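Local coordinates for LPP20 lipofamily protein (Helicobacter pylori R046Wa, PDB 4KZS) that is a secreted protein of unknown function, possibly linked to the Tol-Pal system of the outer membrane, with a three-helix bundle in its elongated chain, at residues A[112-117]-A[148-153]; A[119-124]-A[141-146]. One frame throughout, in Å; residues are numbered along the deposited sequence.

Contact 1: residues A[112-117]-A[148-153]; sequences DKYNAL and MPIERI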
loop_
_atom_site.group_PDB
_atom_site.type_symbol
_atom_site.label_atom_id
_atom_site.label_comp_id
_atom_site.label_asym_id
_atom_site.label_seq_id
_atom_site.Cartn_x
_atom_site.Cartn_y
_atom_site.Cartn_z
ATOM N N ASP A 112 -2.190 18.120 2.736
ATOM C CA ASP A 112 -2.924 17.843 1.522
ATOM C C ASP A 112 -2.857 16.396 1.076
ATOM O O ASP A 112 -3.871 15.841 0.669
ATOM C CB ASP A 112 -2.504 18.789 0.399
ATOM C CG ASP A 112 -2.798 20.265 0.717
ATOM O OD1 ASP A 112 -3.539 20.582 1.687
ATOM O OD2 ASP A 112 -2.281 21.131 -0.013
ATOM N N LYS A 113 -1.662 15.805 1.114
ATOM C CA LYS A 113 -1.457 14.417 0.709
ATOM C C LYS A 113 -2.208 13.547 1.741
ATOM O O LYS A 113 -2.783 12.523 1.402
ATOM C CB LYS A 113 0.045 14.094 0.666
ATOM C CG LYS A 113 0.441 12.749 0.051
ATOM C CD LYS A 113 1.972 12.586 -0.007
ATOM C CE LYS A 113 2.434 11.227 -0.551
ATOM N NZ LYS A 113 2.042 11.011 -1.970
ATOM N N TYR A 114 -2.257 13.984 2.987
ATOM C CA TYR A 114 -3.058 13.292 3.975
ATOM C C TYR A 114 -4.544 13.328 3.624
ATOM O O TYR A 114 -5.111 12.261 3.411
ATOM C CB TYR A 114 -2.849 13.906 5.339
ATOM C CG TYR A 114 -3.588 13.210 6.411
ATOM C CD1 TYR A 114 -4.904 13.493 6.625
ATOM C CD2 TYR A 114 -2.969 12.281 7.234
ATOM C CE1 TYR A 114 -5.618 12.875 7.628
ATOM C CE2 TYR A 114 -3.668 11.641 8.247
ATOM C CZ TYR A 114 -5.011 11.948 8.443
ATOM O OH TYR A 114 -5.785 11.358 9.436
ATOM N N ASN A 115 -5.158 14.533 3.544
ATOM C CA ASN A 115 -6.553 14.686 3.133
ATOM C C ASN A 115 -6.884 13.851 1.892
ATOM O O ASN A 115 -7.951 13.265 1.812
ATOM C CB ASN A 115 -6.903 16.118 2.894
ATOM C CG ASN A 115 -6.667 16.980 4.124
ATOM O OD1 ASN A 115 -6.590 16.467 5.242
ATOM N ND2 ASN A 115 -6.504 18.297 3.928
ATOM N N ALA A 116 -5.939 13.714 0.977
ATOM C CA ALA A 116 -6.169 12.972 -0.243
ATOM C C ALA A 116 -6.182 11.505 0.085
ATOM O O ALA A 116 -6.964 10.755 -0.486
ATOM C CB ALA A 116 -5.093 13.276 -1.279
ATOM N N LEU A 117 -5.325 11.091 1.012
ATOM C CA LEU A 117 -5.350 9.699 1.471
ATOM C C LEU A 117 -6.674 9.359 2.186
ATOM O O LEU A 117 -7.211 8.284 1.943
ATOM C CB LEU A 117 -4.132 9.354 2.339
ATOM C CG LEU A 117 -2.851 9.354 1.492
ATOM C CD1 LEU A 117 -1.618 9.446 2.378
ATOM C CD2 LEU A 117 -2.762 8.151 0.592
ATOM N N MET A 148 -0.346 7.119 8.363
ATOM C CA MET A 148 0.038 7.233 9.752
ATOM C C MET A 148 1.335 8.018 9.963
ATOM O O MET A 148 1.419 8.911 10.821
ATOM C CB MET A 148 0.151 5.858 10.350
ATOM C CG MET A 148 -1.190 5.287 10.668
ATOM S SD MET A 148 -0.994 3.611 11.249
ATOM C CE MET A 148 -0.057 3.940 12.768
ATOM N N PRO A 149 2.376 7.691 9.191
ATOM C CA PRO A 149 3.550 8.558 9.344
ATOM C C PRO A 149 3.247 10.053 9.047
ATOM O O PRO A 149 3.657 10.945 9.853
ATOM C CB PRO A 149 4.563 7.959 8.352
ATOM C CG PRO A 149 4.099 6.546 8.121
ATOM C CD PRO A 149 2.594 6.611 8.206
ATOM N N ILE A 150 2.540 10.330 7.930
ATOM C CA ILE A 150 2.246 11.729 7.570
ATOM C C ILE A 150 1.579 12.320 8.753
ATOM O O ILE A 150 1.895 13.428 9.164
ATOM C CB ILE A 150 1.382 11.869 6.284
ATOM C CG1 ILE A 150 2.233 11.422 5.087
ATOM C CG2 ILE A 150 0.866 13.308 6.119
ATOM C CD1 ILE A 150 1.516 11.261 3.778
ATOM N N GLU A 151 0.681 11.561 9.356
ATOM C CA GLU A 151 -0.091 12.145 10.465
ATOM C C GLU A 151 0.735 12.376 11.701
ATOM O O GLU A 151 0.494 13.338 12.442
ATOM C CB GLU A 151 -1.261 11.279 10.816
ATOM C CG GLU A 151 -1.844 11.600 12.155
ATOM C CD GLU A 151 -2.936 10.636 12.504
ATOM O OE1 GLU A 151 -4.007 10.714 11.852
ATOM O OE2 GLU A 151 -2.716 9.820 13.428
ATOM N N ARG A 152 1.704 11.491 11.929
ATOM C CA ARG A 152 2.589 11.656 13.070
ATOM C C ARG A 152 3.289 13.006 12.935
ATOM O O ARG A 152 3.267 13.816 13.868
ATOM C CB ARG A 152 3.598 10.515 13.179
ATOM C CG ARG A 152 3.790 10.064 14.620
ATOM C CD ARG A 152 4.808 8.942 14.791
ATOM N NE ARG A 152 4.909 8.044 13.638
ATOM C CZ ARG A 152 6.051 7.482 13.223
ATOM N NH1 ARG A 152 7.220 7.713 13.848
ATOM N NH2 ARG A 152 6.033 6.686 12.161
ATOM N N ILE A 153 3.856 13.259 11.753
ATOM C CA ILE A 153 4.457 14.548 11.478
ATOM C C ILE A 153 3.503 15.698 11.765
ATOM O O ILE A 153 3.845 16.621 12.529
ATOM C CB ILE A 153 4.901 14.648 10.031
ATOM C CG1 ILE A 153 5.816 13.468 9.737
ATOM C CG2 ILE A 153 5.579 15.990 9.811
ATOM C CD1 ILE A 153 6.383 13.456 8.349
#
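Tyr114 and Ile150 meet between helices 103-121 and 135-157, which belong to what is most likely the three-helix bundle of this protein. The local axes are inclined at 138° between their N-to-C directions and approach to 9.8 Å, a gap filled by side chains. Tyr114 spans it from root to hydroxyl. Its CB rests on Ile150 CG2 at 3.8 Å, and that methyl also sits at the ring edge, near its plane, beside CD2. With CG turned anti to the backbone N (chi1 -177°), the ring extends past Ile150 to Glu151, one residue further on. There Tyr114 CE2 meets Glu151 CB at 3.5 Å in an oblique approach. At the end of the side chain Tyr114 OH donates a hydrogen bond to Glu151 OE1, 3.1 Å away, which anchors the tip of an otherwise buried aromatic residue. Val161 and Leu164, from the connection that follows helix 135-157, also touch the Tyr114 side chain. The other branch of Ile150 serves different partners: Ile150 CD1 lies 3.9 Å from Leu117 CD1 and 4.0 Å from Lys113 CD, the aliphatic part of a lysine whose NZ bonds weakly to Leu78 O. The carboxylate of Glu151 is tilted 36° from the tyrosine ring plane, and the hydroxyl reaches OE1 nearly along the CD-OE1 bond direction.

Contact 2: residues A[119-124]-A[141-146]; sequences GQFSTL and GDLLAK
Gln120 O accepts a hydrogen bond from Thr123 OG1 at 3.1 Å, the donor standing 41° out of the carbonyl plane, while the side chain of the same Gln120 reaches across to Leu143. This bond lies wholly within 119-124, where the chain turns after the weakly bonded last part of helix 103-121; across to 141-146 the contact is apolar in character. Leu143 is its central side chain, its two methyls dividing most of the work. Leu143 CD1 enters the angle between Phe121 and Leu124, 3.6 Å from Phe121 CD1, where it lies at the ring edge, and 3.7 Å from Leu124 CD1. The extended Gln120 chain crosses Leu143 at about a right angle and brings Gln120 NE2 to 3.7 Å from Leu143 CD2, a van der Waals contact at the exposed margin of the interface. Phe121 has its CG anti to the backbone N (chi1 -160°), and this carries the ring toward helix 135-157 although the residue does not start out facing it. Leu144 then supplies the second surface: Leu144 CD1 sits over one face of the ring, 3.3 Å from Phe121 CE1, and Leu144 CD2 approaches Phe121 CZ to 3.6 Å. Beside Phe121, Met140 of helix 135-157 also makes contact, and helix 165-172 closes in as the third element, consistent with the three-helix bundle of this protein, with Tyr167 packing edge-to-face against Phe121 and with Glu168 and Tyr171 lying against Leu144.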
loop_
_atom_site.group_PDB
_atom_site.type_symbol
_atom_site.label_atom_id
_atom_site.label_comp_id
_atom_site.label_asym_id
_atom_site.label_seq_id
_atom_site.Cartn_x
_atom_site.Cartn_y
_atom_site.Cartn_z
ATOM N N GLY A 119 -9.783 10.778 2.048
ATOM C CA GLY A 119 -10.872 10.680 1.109
ATOM C C GLY A 119 -10.624 9.707 -0.035
ATOM O O GLY A 119 -11.409 9.621 -0.985
ATOM N N GLN A 120 -9.528 8.981 0.007
ATOM C CA GLN A 120 -9.380 7.953 -0.992
ATOM C C GLN A 120 -9.843 6.647 -0.369
ATOM O O GLN A 120 -10.094 5.678 -1.085
ATOM C CB GLN A 120 -7.935 7.825 -1.404
ATOM C CG GLN A 120 -7.791 6.881 -2.555
ATOM C CD GLN A 120 -6.377 6.777 -3.008
ATOM O OE1 GLN A 120 -5.605 7.735 -2.876
ATOM N NE2 GLN A 120 -6.005 5.604 -3.548
ATOM N N PHE A 121 -9.915 6.626 0.968
ATOM C CA PHE A 121 -10.157 5.417 1.732
ATOM C C PHE A 121 -11.620 5.162 1.638
ATOM O O PHE A 121 -12.039 4.041 1.356
ATOM C CB PHE A 121 -9.786 5.609 3.207
ATOM C CG PHE A 121 -9.543 4.323 3.961
ATOM C CD1 PHE A 121 -8.391 3.576 3.734
ATOM C CD2 PHE A 121 -10.447 3.864 4.908
ATOM C CE1 PHE A 121 -8.148 2.399 4.436
ATOM C CE2 PHE A 121 -10.208 2.694 5.623
ATOM C CZ PHE A 121 -9.051 1.964 5.388
ATOM N N SER A 122 -12.389 6.228 1.864
ATOM C CA SER A 122 -13.843 6.171 1.791
ATOM C C SER A 122 -14.301 5.528 0.487
ATOM O O SER A 122 -15.292 4.812 0.472
ATOM C CB SER A 122 -14.439 7.554 1.954
ATOM O OG SER A 122 -13.840 8.410 1.006
ATOM N N THR A 123 -13.545 5.730 -0.588
ATOM C CA THR A 123 -13.862 5.118 -1.888
ATOM C C THR A 123 -13.350 3.668 -2.029
ATOM O O THR A 123 -13.312 3.100 -3.136
ATOM C CB THR A 123 -13.373 5.982 -3.083
ATOM O OG1 THR A 123 -12.041 5.604 -3.467
ATOM C CG2 THR A 123 -13.475 7.475 -2.763
ATOM N N LEU A 124 -12.962 3.078 -0.905
ATOM C CA LEU A 124 -12.429 1.729 -0.898
ATOM C C LEU A 124 -13.183 0.800 0.044
ATOM O O LEU A 124 -13.005 -0.409 -0.026
ATOM C CB LEU A 124 -10.951 1.757 -0.538
ATOM C CG LEU A 124 -10.008 1.947 -1.708
ATOM C CD1 LEU A 124 -8.576 2.010 -1.193
ATOM C CD2 LEU A 124 -10.192 0.803 -2.687
ATOM N N GLY A 141 -4.798 -1.153 3.124
ATOM C CA GLY A 141 -3.597 -1.330 3.955
ATOM C C GLY A 141 -2.545 -0.275 3.645
ATOM O O GLY A 141 -2.018 0.403 4.551
ATOM N N ASP A 142 -2.266 -0.108 2.353
ATOM C CA ASP A 142 -1.326 0.928 1.908
ATOM C C ASP A 142 -1.648 2.374 2.351
ATOM O O ASP A 142 -0.740 3.078 2.849
ATOM C CB ASP A 142 -1.123 0.842 0.405
ATOM C CG ASP A 142 -0.584 -0.517 -0.028
ATOM O OD1 ASP A 142 0.299 -1.039 0.689
ATOM O OD2 ASP A 142 -1.040 -1.052 -1.079
ATOM N N LEU A 143 -2.910 2.796 2.174
ATOM C CA LEU A 143 -3.302 4.143 2.525
ATOM C C LEU A 143 -2.976 4.395 3.999
ATOM O O LEU A 143 -2.290 5.384 4.368
ATOM C CB LEU A 143 -4.793 4.382 2.230
ATOM C CG LEU A 143 -5.342 4.099 0.816
ATOM C CD1 LEU A 143 -6.748 4.646 0.712
ATOM C CD2 LEU A 143 -4.517 4.684 -0.325
ATOM N N LEU A 144 -3.428 3.458 4.824
ATOM C CA LEU A 144 -3.280 3.552 6.247
ATOM C C LEU A 144 -1.796 3.561 6.600
ATOM O O LEU A 144 -1.332 4.305 7.481
ATOM C CB LEU A 144 -4.026 2.400 6.880
ATOM C CG LEU A 144 -5.388 2.735 7.491
ATOM C CD1 LEU A 144 -6.140 3.787 6.720
ATOM C CD2 LEU A 144 -6.258 1.512 7.624
ATOM N N ALA A 145 -1.019 2.807 5.851
ATOM C CA ALA A 145 0.417 2.844 6.050
ATOM C C ALA A 145 1.103 4.166 5.596
ATOM O O ALA A 145 2.074 4.577 6.225
ATOM C CB ALA A 145 1.009 1.673 5.341
ATOM N N LYS A 146 0.651 4.809 4.509
ATOM C CA LYS A 146 1.191 6.141 4.121
ATOM C C LYS A 146 0.725 7.194 5.117
ATOM O O LYS A 146 1.531 7.984 5.609
ATOM C CB LYS A 146 0.718 6.575 2.753
ATOM C CG LYS A 146 0.980 5.640 1.583
ATOM C CD LYS A 146 2.211 6.091 0.816
ATOM C CE LYS A 146 2.361 5.396 -0.534
ATOM N NZ LYS A 146 3.554 5.924 -1.272
#

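How the contacts relate
Both contacts join helix 103-121, or the turn after it, to helix 135-157, and contact 2 is nested within the chain loop that contact 1 closes. Their centres lie about 10 Å apart. Contact 2 is the more buried and sits nearer the centre of the chain; contact 1 is only partly buried and mixes aliphatic packing with a polar bond between side chains of the two helices. Each places one aromatic residue of the first segment against the second helix, but the tyrosine ends at a carboxylate and the phenylalanine among leucines. Leu117 links the two, its CD1 lying 3.7 Å from Lys146 CB.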